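PDB 4M8R: hypothetical protein from Bacteroides caccae, which is of unknown function but belongs to the DUF4784 family and joins an N-terminal Ig-like domain to a WD40-like domain of the beta-propeller class. Local coordinates for residues F264-E269 / Y323-G328; K85-V90 / K105-D110; E300-I305 / Y332-D337; R213-S218 / E243-L248. All blocks are in the same frame, centred on the assembly; numbering follows the deposited sequence.

How the interactions relate
Interactions 1, 3 and 4 belong to the WD40-like domain, while interaction 2 belongs to the Ig-like domain across the chain's centre. Interactions 1 and 3 share strand 325-333 and lie along it with centres about 24 Å apart. Interaction 1 ties its start to a loop of another sheet, and interaction 3 pairs its end with strand 303-310. Interaction 4 is about 23 Å from interaction 1, centre to centre. Interactions 2 and 4 have centres about 46 Å apart within one chain, yet they are linked through the assembly. R89 and K105 of interaction 2 share a phosphate with R213 of a neighbouring subunit, the arginine of interaction 4.

Interaction 1: residues F264-E269 / Y323-G328; sequences FMQGNE and YQKKVG
K325 reaches across from the start of strand 325-333 into the turn M265-N268, joining two sheets of the WD40-like propeller domain. M265 to N268 form a type II beta turn, closed by the bond from N268 N to M265 O. The lysine chain starts with CG between the backbone N and the carbonyl carbon (chi1 46°) and then runs out to the carbonyl of F264. Its NZ meets F264 O just before the turn and two oxygens of the turn itself. K325 NZ gives a bond of 2.7 Å to F264 O, arriving from above that carbonyl plane. A weak bond of 3.1 Å goes from K325 NZ to M265 O. The third, of 3.0 Å, runs from K325 NZ to N268 OD1, with the amine almost in line with the amide C=O (168°). The N268 side chain crosses the lysine at about a right angle. G202 O also accepts from NZ, so the buried charge is well supplied with oxygens.

Q266 runs the opposite way, from the turn to the strand. Its chain is extended, and OE1 takes K325 N at 2.9 Å in the amide plane, on a lone pair. OE1 also accepts from E54 N of the second subunit. The ring of F264 leads away from the contact and meets F57 of the third subunit.

Farther along the strand, V327 faces the turn. Its CG2 touches CG of selenomethionine M265 at 3.7 Å, and the two side chains cross nearly at right angles. A water accepts from G267 N at 2.8 Å and donates to N268 OD1 and, at 2.8 Å, to Y323 O.

Interaction 2: residues K85-V90 / K105-D110; sequences KPESRV and KVLLAD. With PO4 (phosphate ion), chain D.
S88 and V90 pair with L108 and V106 in the antiparallel hairpin of strands 88-96 and 99-108, in the Ig-like domain. The axes of the short segments 88-90 and 105-108 run at 155° and approach to 4.8 Å. Four backbone bonds join them. L108 N to S88 O and V90 N to V106 O are the shortest, both 2.8 Å. R89 and L107 form the non-hydrogen-bonded pair between.

The apolar contacts lie on the face of V90, V106 and L108. V90 CG2 meets L108 CB at 3.7 Å, and V90 CB meets V106 CG2. V90 also packs on F46 of strand 43-50. On the other face, L107 CD1 lies against S88 O.

Past the S88-L108 pair, water links the two segments. One water accepts from E87 N and donates to D110 OD2, an oxygen that also takes a bond from Q112.

The charged group is made by R89, opposite L107, and K105. R89 has CG anti to its N (chi1 162°) and is extended as far as NE. K105 CD lies beside its guanidinium. R89 NH2 binds a phosphate oxygen, O2, at 2.8 Å, with the ion at the guanidinium edge. K105 NZ holds the same O2 and also O4, each at 2.8 Å. R213 and N238 of the third subunit bind this ion too. The anion, probably from the crystallisation liquor, would probably offset the nearby positive charges at this subunit interface.

Interaction 3: residues E300-I305 / Y332-D337; sequences EADAII and YYSSGD
D302 and A303 both face Y332, and this is the tight part of the contact between strands 303-310 and 325-333. Y332 O accepts two backbone bonds. D302 N comes at 2.9 Å, almost in line with the C=O, and A303 N at 3.2 Å, tilted from the carbonyl plane. Y332 N returns a 2.9 Å bond to A303 O. On the face that A303 and Y332 share, their CB atoms meet at 4.0 Å.

A301 CB sits over one face of the Y333 ring, 4.0 Å from the centroid and offset toward the rim. This is a CH-pi contact. Y333 reaches it with CG anti to its carbonyl carbon (chi1 -67°).

The D302 grip is polar but firm. D302 OD2 takes S334 N at 2.8 Å in a nearly straight bond (170°), on the lone pair away from OD1. OD1 makes a salt bridge to K281, so both carboxylate oxygens are engaged.

The loose, solvent side is at exposed E300 and S334. E300 O lies at the edge of the Y333 ring, and S334 OG adds a weak bond to D302 OD2. The strand ends at Y333, and S334 begins the loop.

Two residues opposite one make a classic beta bulge, here on strand 303-310, outermost within the chain in a four-stranded antiparallel sheet of the propeller-class domain.

Interaction 4: residues R213-S218 / E243-L248; sequences RGKGYS and EPQFEL. With PO4 (phosphate ion), chain B; PO4 (phosphate ion), chain C.
A single antiparallel bridge, Y217 with F246, joins the start of strand 217-221 to the irregular loop that follows strand 239-240 in the WD40-like propeller domain. Q245 adds a side-chain bond to G216. Y217 N donates to F246 O at 2.8 Å, and F246 N returns a 3.1 Å bond to Y217 O.

Q245 carries most of the side-chain contact. Its CG is anti to the carbonyl carbon (chi1 -63°), and the extended chain points at the loop R213-G216. OE1 accepts from G216 N at 3.0 Å, in the amide plane, in a fairly straight bond (164°). The amide oxygen thus holds the loop at G216. NE2 lies against the aliphatic part of R213, which crosses Q245 at about a right angle. CG of Q245 rests on S218 OG at 3.4 Å. G216 has no side chain, and the loop backbone packs close against it.

The Y217 side chain leaves the backbone away from 243-248, yet its ring keeps F246 O at its edge, and CE2 touches L248 CG at 4.0 Å. The ring also packs on I210 of the adjacent strand 208-212 and on L197 of strand 196-201.

R213 is extended beyond Q245 and meets two phosphate ions, probably from the crystallisation liquor, at the edge of its guanidinium. R49, R89 and K105 of the third subunit also bind these ions, which thus sit between subunits. R213 NE gives one ion's O3 a bond of 2.8 Å, and NH2 reaches O2 of the same ion at 2.9 Å.

Interaction 1: residues F264-E269 / Y323-G328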
# COMPACT_ATOMS: atom_id res chain seq x y z
N PHE A 264 4.86 20.39 13.60
CA PHE A 264 6.08 19.78 13.07
C PHE A 264 6.40 20.37 11.71
O PHE A 264 5.55 20.39 10.82
CB PHE A 264 5.92 18.27 12.88
CG PHE A 264 6.12 17.46 14.13
CD1 PHE A 264 7.39 17.29 14.67
CD2 PHE A 264 5.05 16.82 14.74
CE1 PHE A 264 7.58 16.53 15.81
CE2 PHE A 264 5.24 16.06 15.88
CZ PHE A 264 6.51 15.92 16.42
N MSE A 265 7.63 20.82 11.53
CA MSE A 265 8.13 21.15 10.20
C MSE A 265 8.28 19.87 9.42
O MSE A 265 8.26 18.78 10.00
CB MSE A 265 9.47 21.84 10.37
CG MSE A 265 9.87 22.58 9.11
SE MSE A 265 11.40 23.73 9.53
CE MSE A 265 10.71 24.75 11.06
N GLN A 266 8.41 19.98 8.10
CA GLN A 266 8.62 18.79 7.26
C GLN A 266 9.90 18.08 7.72
O GLN A 266 10.90 18.73 8.01
CB GLN A 266 8.69 19.13 5.77
CG GLN A 266 8.65 17.91 4.85
CD GLN A 266 8.73 18.26 3.37
OE1 GLN A 266 7.73 18.64 2.76
NE2 GLN A 266 9.91 18.12 2.78
N GLY A 267 9.83 16.76 7.81
CA GLY A 267 10.92 15.95 8.38
C GLY A 267 10.72 15.64 9.85
O GLY A 267 11.37 14.73 10.38
N ASN A 268 9.84 16.40 10.51
CA ASN A 268 9.45 16.16 11.91
C ASN A 268 10.59 16.26 12.92
O ASN A 268 10.59 15.56 13.93
CB ASN A 268 8.72 14.81 12.04
CG ASN A 268 7.43 14.77 11.24
OD1 ASN A 268 6.96 15.79 10.72
ND2 ASN A 268 6.84 13.59 11.14
N GLU A 269 11.56 17.13 12.65
CA GLU A 269 12.69 17.34 13.56
C GLU A 269 12.56 18.64 14.34
O GLU A 269 12.95 18.71 15.50
CB GLU A 269 14.00 17.32 12.78
CG GLU A 269 14.32 15.95 12.19
CD GLU A 269 15.56 15.93 11.32
OE1 GLU A 269 16.44 16.81 11.49
OE2 GLU A 269 15.67 15.04 10.46
N TYR A 323 5.67 12.97 5.18
CA TYR A 323 4.54 13.86 4.99
C TYR A 323 5.02 15.24 4.54
O TYR A 323 5.74 15.91 5.27
CB TYR A 323 3.75 13.97 6.30
CG TYR A 323 2.44 14.72 6.21
CD1 TYR A 323 1.57 14.51 5.15
CD2 TYR A 323 2.06 15.61 7.21
CE1 TYR A 323 0.36 15.18 5.07
CE2 TYR A 323 0.85 16.29 7.14
CZ TYR A 323 0.00 16.07 6.07
OH TYR A 323 -1.21 16.73 5.97
N GLN A 324 4.62 15.65 3.33
CA GLN A 324 5.12 16.88 2.71
C GLN A 324 4.27 18.09 3.07
O GLN A 324 3.04 18.04 3.00
CB GLN A 324 5.21 16.71 1.20
CG GLN A 324 6.39 15.84 0.78
CD GLN A 324 6.18 15.10 -0.52
OE1 GLN A 324 7.01 15.17 -1.43
NE2 GLN A 324 5.08 14.36 -0.61
N LYS A 325 4.92 19.18 3.45
CA LYS A 325 4.21 20.35 3.98
C LYS A 325 5.03 21.63 4.01
O LYS A 325 6.26 21.61 3.97
CB LYS A 325 3.67 20.04 5.38
CG LYS A 325 4.68 19.38 6.29
CD LYS A 325 4.07 18.84 7.58
CE LYS A 325 4.98 17.77 8.15
NZ LYS A 325 5.29 17.99 9.59
N LYS A 326 4.31 22.75 4.04
CA LYS A 326 4.89 24.07 4.27
C LYS A 326 4.34 24.55 5.61
O LYS A 326 3.14 24.51 5.83
CB LYS A 326 4.49 25.03 3.16
CG LYS A 326 5.07 24.66 1.80
CD LYS A 326 4.27 25.28 0.66
CE LYS A 326 4.74 24.76 -0.69
NZ LYS A 326 6.07 25.29 -1.08
N VAL A 327 5.23 24.98 6.50
CA VAL A 327 4.81 25.43 7.82
C VAL A 327 5.24 26.86 8.09
O VAL A 327 6.18 27.36 7.47
CB VAL A 327 5.35 24.53 8.95
CG1 VAL A 327 5.10 23.06 8.61
CG2 VAL A 327 6.84 24.77 9.18
N GLY A 328 4.56 27.50 9.03
CA GLY A 328 4.90 28.85 9.40
C GLY A 328 4.12 29.37 10.59
O GLY A 328 3.49 28.60 11.33
O HOH W 1 7.35 15.61 7.48

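Interaction 2: residues K85-V90 / K105-D110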
# COMPACT_ATOMS: atom_id res chain seq x y z
N LYS A 85 -16.58 -0.90 14.95
CA LYS A 85 -16.49 -2.12 14.14
C LYS A 85 -17.65 -2.15 13.16
O LYS A 85 -18.67 -1.52 13.40
CB LYS A 85 -16.52 -3.37 15.02
CG LYS A 85 -15.70 -3.29 16.30
CD LYS A 85 -14.23 -3.06 16.04
CE LYS A 85 -13.47 -2.95 17.36
NZ LYS A 85 -14.02 -1.90 18.26
N PRO A 86 -17.49 -2.87 12.05
CA PRO A 86 -18.64 -3.13 11.18
C PRO A 86 -19.63 -4.09 11.83
O PRO A 86 -19.36 -4.63 12.91
CB PRO A 86 -18.03 -3.78 9.94
CG PRO A 86 -16.69 -4.26 10.37
CD PRO A 86 -16.23 -3.35 11.47
N GLU A 87 -20.78 -4.28 11.19
CA GLU A 87 -21.75 -5.26 11.66
C GLU A 87 -21.06 -6.61 11.78
O GLU A 87 -20.50 -7.10 10.81
CB GLU A 87 -22.94 -5.36 10.72
CG GLU A 87 -23.91 -6.48 11.08
CD GLU A 87 -25.15 -6.47 10.23
OE1 GLU A 87 -25.79 -5.40 10.12
OE2 GLU A 87 -25.51 -7.54 9.68
N SER A 88 -21.11 -7.20 12.97
CA SER A 88 -20.29 -8.36 13.27
C SER A 88 -21.02 -9.41 14.08
O SER A 88 -21.84 -9.10 14.95
CB SER A 88 -19.08 -7.93 14.08
OG SER A 88 -18.22 -7.11 13.32
N ARG A 89 -20.70 -10.67 13.80
CA ARG A 89 -20.93 -11.76 14.73
C ARG A 89 -19.87 -11.62 15.83
O ARG A 89 -18.67 -11.70 15.55
CB ARG A 89 -20.78 -13.11 14.03
CG ARG A 89 -20.57 -14.31 14.94
CD ARG A 89 -20.33 -15.56 14.12
NE ARG A 89 -20.15 -16.77 14.93
CZ ARG A 89 -18.98 -17.24 15.37
NH1 ARG A 89 -17.84 -16.61 15.12
NH2 ARG A 89 -18.96 -18.36 16.09
N VAL A 90 -20.33 -11.42 17.06
CA VAL A 90 -19.43 -11.23 18.20
C VAL A 90 -19.57 -12.40 19.15
O VAL A 90 -20.66 -12.67 19.65
CB VAL A 90 -19.75 -9.93 18.96
CG1 VAL A 90 -18.80 -9.76 20.14
CG2 VAL A 90 -19.65 -8.74 18.02
N LYS A 105 -22.95 -15.68 21.89
CA LYS A 105 -22.74 -14.86 20.70
C LYS A 105 -23.85 -13.84 20.56
O LYS A 105 -24.98 -14.07 20.98
CB LYS A 105 -22.73 -15.74 19.47
CG LYS A 105 -21.73 -16.88 19.52
CD LYS A 105 -21.85 -17.79 18.31
CE LYS A 105 -23.16 -18.56 18.32
NZ LYS A 105 -23.21 -19.56 17.22
N VAL A 106 -23.51 -12.70 19.97
CA VAL A 106 -24.49 -11.69 19.62
C VAL A 106 -24.18 -11.15 18.24
O VAL A 106 -23.06 -11.30 17.75
CB VAL A 106 -24.53 -10.53 20.62
CG1 VAL A 106 -24.98 -11.02 21.99
CG2 VAL A 106 -23.18 -9.83 20.72
N LEU A 107 -25.17 -10.54 17.62
CA LEU A 107 -24.98 -9.83 16.37
C LEU A 107 -24.92 -8.35 16.72
O LEU A 107 -25.88 -7.79 17.27
CB LEU A 107 -26.12 -10.12 15.40
CG LEU A 107 -26.06 -9.46 14.02
CD1 LEU A 107 -24.76 -9.80 13.30
CD2 LEU A 107 -27.25 -9.88 13.18
N LEU A 108 -23.79 -7.72 16.44
CA LEU A 108 -23.56 -6.32 16.79
C LEU A 108 -23.77 -5.46 15.55
O LEU A 108 -23.09 -5.64 14.54
CB LEU A 108 -22.14 -6.13 17.33
CG LEU A 108 -21.75 -4.73 17.80
CD1 LEU A 108 -22.62 -4.28 18.96
CD2 LEU A 108 -20.29 -4.72 18.20
N ALA A 109 -24.70 -4.51 15.63
CA ALA A 109 -24.99 -3.63 14.50
C ALA A 109 -23.79 -2.76 14.19
O ALA A 109 -22.93 -2.55 15.04
CB ALA A 109 -26.21 -2.77 14.80
N ASP A 110 -23.73 -2.24 12.96
CA ASP A 110 -22.61 -1.44 12.50
C ASP A 110 -22.32 -0.29 13.46
O ASP A 110 -23.22 0.44 13.86
CB ASP A 110 -22.87 -0.91 11.09
CG ASP A 110 -21.66 -0.16 10.52
OD1 ASP A 110 -21.49 1.03 10.85
OD2 ASP A 110 -20.89 -0.75 9.75
P PO4 D . -20.63 -21.65 16.71
O1 PO4 D . -19.48 -21.52 17.68
O2 PO4 D . -20.86 -20.36 15.96
O3 PO4 D . -20.35 -22.74 15.69
O4 PO4 D . -21.86 -21.98 17.51
O HOH W 2 -20.30 -3.36 15.12
O HOH W 3 -25.94 -2.98 11.49
O HOH W 4 -21.41 -3.19 8.68

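Interaction 3: residues E300-I305 / Y332-D337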
# COMPACT_ATOMS: atom_id res chain seq x y z
N GLU A 300 8.12 40.17 18.43
CA GLU A 300 7.26 40.25 19.61
C GLU A 300 5.93 40.86 19.18
O GLU A 300 5.85 42.06 18.91
CB GLU A 300 7.92 41.08 20.72
CG GLU A 300 7.23 40.97 22.07
CD GLU A 300 8.10 41.47 23.22
OE1 GLU A 300 8.46 42.67 23.23
OE2 GLU A 300 8.42 40.65 24.12
N ALA A 301 4.89 40.03 19.09
CA ALA A 301 3.62 40.41 18.48
C ALA A 301 2.44 40.26 19.44
O ALA A 301 2.60 39.80 20.57
CB ALA A 301 3.39 39.59 17.22
N ASP A 302 1.25 40.64 18.97
CA ASP A 302 0.04 40.59 19.79
C ASP A 302 -0.69 39.26 19.73
O ASP A 302 -1.54 38.98 20.57
CB ASP A 302 -0.90 41.73 19.40
CG ASP A 302 -0.29 43.10 19.67
OD1 ASP A 302 0.25 43.29 20.78
OD2 ASP A 302 -0.35 43.97 18.78
N ALA A 303 -0.37 38.45 18.72
CA ALA A 303 -0.79 37.04 18.68
C ALA A 303 0.05 36.27 17.67
O ALA A 303 0.42 36.81 16.62
CB ALA A 303 -2.27 36.92 18.34
N ILE A 304 0.38 35.03 18.02
CA ILE A 304 1.15 34.16 17.13
C ILE A 304 0.58 32.75 17.20
O ILE A 304 0.47 32.17 18.29
CB ILE A 304 2.64 34.12 17.51
CG1 ILE A 304 3.25 35.52 17.43
CG2 ILE A 304 3.40 33.18 16.57
CD1 ILE A 304 4.71 35.58 17.85
N ILE A 305 0.21 32.22 16.05
CA ILE A 305 -0.30 30.86 15.95
C ILE A 305 0.48 30.11 14.87
O ILE A 305 0.52 30.56 13.72
CB ILE A 305 -1.80 30.84 15.58
CG1 ILE A 305 -2.59 31.74 16.54
CG2 ILE A 305 -2.34 29.42 15.61
CD1 ILE A 305 -4.04 31.93 16.13
N TYR A 332 0.17 38.46 14.26
CA TYR A 332 -0.84 39.52 14.34
C TYR A 332 -0.36 40.70 15.17
O TYR A 332 0.14 40.53 16.28
CB TYR A 332 -2.14 38.97 14.94
CG TYR A 332 -3.14 40.04 15.31
CD1 TYR A 332 -3.97 40.61 14.35
CD2 TYR A 332 -3.26 40.49 16.63
CE1 TYR A 332 -4.89 41.59 14.69
CE2 TYR A 332 -4.17 41.47 16.97
CZ TYR A 332 -4.98 42.02 16.00
OH TYR A 332 -5.89 43.00 16.35
N TYR A 333 -0.54 41.91 14.62
CA TYR A 333 -0.29 43.15 15.35
C TYR A 333 -1.58 43.96 15.37
O TYR A 333 -2.26 44.07 14.35
CB TYR A 333 0.81 43.97 14.66
CG TYR A 333 2.19 43.34 14.70
CD1 TYR A 333 3.01 43.47 15.82
CD2 TYR A 333 2.68 42.63 13.61
CE1 TYR A 333 4.27 42.90 15.85
CE2 TYR A 333 3.94 42.06 13.63
CZ TYR A 333 4.74 42.19 14.75
OH TYR A 333 6.00 41.63 14.78
N SER A 334 -1.92 44.53 16.53
CA SER A 334 -3.16 45.30 16.68
C SER A 334 -3.09 46.69 16.03
O SER A 334 -4.13 47.27 15.72
CB SER A 334 -3.55 45.44 18.15
OG SER A 334 -3.34 44.23 18.86
N SER A 335 -1.89 47.21 15.82
CA SER A 335 -1.71 48.55 15.25
C SER A 335 -0.42 48.68 14.44
O SER A 335 0.36 47.73 14.34
CB SER A 335 -1.73 49.58 16.38
OG SER A 335 -0.79 49.23 17.37
N GLY A 336 -0.22 49.85 13.84
CA GLY A 336 1.03 50.17 13.14
C GLY A 336 1.05 49.77 11.68
O GLY A 336 0.01 49.43 11.10
N ASP A 337 2.25 49.78 11.10
CA ASP A 337 2.44 49.51 9.67
C ASP A 337 2.07 48.08 9.25
O ASP A 337 1.74 47.86 8.09
CB ASP A 337 3.89 49.81 9.25

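Interaction 4: residues R213-S218 / E243-L248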
# COMPACT_ATOMS: atom_id res chain seq x y z
N ARG A 213 9.19 15.13 31.65
CA ARG A 213 9.59 13.76 32.01
C ARG A 213 10.32 13.70 33.35
O ARG A 213 10.29 12.67 34.03
CB ARG A 213 10.47 13.17 30.90
CG ARG A 213 10.80 11.69 31.06
CD ARG A 213 11.50 11.16 29.82
NE ARG A 213 11.74 9.72 29.91
CZ ARG A 213 12.45 9.01 29.04
NH1 ARG A 213 13.02 9.59 27.98
NH2 ARG A 213 12.59 7.70 29.22
N GLY A 214 10.98 14.80 33.72
CA GLY A 214 11.67 14.89 35.00
C GLY A 214 12.07 16.32 35.31
O GLY A 214 11.22 17.18 35.51
N LYS A 215 13.38 16.56 35.35
CA LYS A 215 13.90 17.92 35.50
C LYS A 215 13.53 18.79 34.30
O LYS A 215 13.26 19.98 34.46
CB LYS A 215 15.43 17.89 35.68
CG LYS A 215 16.20 17.43 34.44
CD LYS A 215 17.61 16.95 34.78
CE LYS A 215 18.27 16.28 33.58
NZ LYS A 215 17.56 15.05 33.13
N GLY A 216 13.48 18.18 33.11
CA GLY A 216 13.18 18.90 31.88
C GLY A 216 12.11 18.25 31.03
O GLY A 216 11.42 17.33 31.48
N TYR A 217 11.98 18.74 29.80
CA TYR A 217 10.89 18.36 28.91
C TYR A 217 11.34 17.41 27.81
O TYR A 217 12.43 17.55 27.26
CB TYR A 217 10.26 19.62 28.31
CG TYR A 217 9.53 20.44 29.34
CD1 TYR A 217 8.21 20.16 29.66
CD2 TYR A 217 10.16 21.48 30.02
CE1 TYR A 217 7.53 20.90 30.61
CE2 TYR A 217 9.49 22.22 30.97
CZ TYR A 217 8.17 21.93 31.27
OH TYR A 217 7.49 22.65 32.21
N SER A 218 10.48 16.44 27.50
CA SER A 218 10.72 15.47 26.43
C SER A 218 9.53 15.42 25.49
O SER A 218 8.44 15.88 25.83
CB SER A 218 10.95 14.08 27.01
OG SER A 218 12.17 14.01 27.72
N GLU A 243 15.70 10.77 23.77
CA GLU A 243 16.51 11.98 23.63
C GLU A 243 16.65 12.63 24.99
O GLU A 243 15.85 12.35 25.89
CB GLU A 243 15.85 12.95 22.65
CG GLU A 243 15.60 12.37 21.26
CD GLU A 243 16.87 12.08 20.48
OE1 GLU A 243 17.94 12.62 20.83
OE2 GLU A 243 16.80 11.31 19.49
N PRO A 244 17.65 13.50 25.16
CA PRO A 244 17.78 14.15 26.46
C PRO A 244 16.59 15.05 26.79
O PRO A 244 15.80 15.38 25.91
CB PRO A 244 19.06 14.99 26.33
CG PRO A 244 19.73 14.52 25.07
CD PRO A 244 18.63 14.01 24.19
N GLN A 245 16.47 15.41 28.06
CA GLN A 245 15.46 16.36 28.51
C GLN A 245 16.04 17.75 28.40
O GLN A 245 17.24 17.94 28.60
CB GLN A 245 15.06 16.08 29.96
CG GLN A 245 14.41 14.72 30.15
CD GLN A 245 14.13 14.40 31.61
OE1 GLN A 245 13.90 15.29 32.43
NE2 GLN A 245 14.15 13.11 31.94
N PHE A 246 15.19 18.73 28.10
CA PHE A 246 15.64 20.12 28.00
C PHE A 246 14.79 21.05 28.86
O PHE A 246 13.57 20.93 28.91
CB PHE A 246 15.62 20.57 26.55
CG PHE A 246 16.61 19.84 25.69
CD1 PHE A 246 17.97 20.15 25.76
CD2 PHE A 246 16.20 18.84 24.82
CE1 PHE A 246 18.89 19.47 24.98
CE2 PHE A 246 17.11 18.16 24.03
CZ PHE A 246 18.46 18.48 24.12
N GLU A 247 15.47 21.98 29.53
CA GLU A 247 14.81 23.05 30.27
C GLU A 247 14.36 24.13 29.31
O GLU A 247 14.89 24.26 28.20
CB GLU A 247 15.75 23.67 31.31
CG GLU A 247 15.49 23.25 32.75
CD GLU A 247 16.26 22.01 33.14
OE1 GLU A 247 15.86 20.91 32.70
OE2 GLU A 247 17.25 22.13 33.90
N LEU A 248 13.36 24.91 29.74
CA LEU A 248 12.94 26.10 29.03
C LEU A 248 14.03 27.16 29.14
O LEU A 248 14.80 27.16 30.11
CB LEU A 248 11.64 26.64 29.61
CG LEU A 248 10.41 25.76 29.44
CD1 LEU A 248 9.29 26.24 30.36
CD2 LEU A 248 9.97 25.76 27.99
P PO4 B . 10.20 6.72 32.00
O1 PO4 B . 8.79 6.23 32.23
O2 PO4 B . 10.84 6.02 30.83
O3 PO4 B . 10.20 8.21 31.72
O4 PO4 B . 10.99 6.43 33.25
P PO4 C . 15.14 6.17 27.12
O1 PO4 C . 14.63 5.18 28.16
O2 PO4 C . 15.85 5.43 26.01
O3 PO4 C . 13.99 6.94 26.55
O4 PO4 C . 16.07 7.15 27.79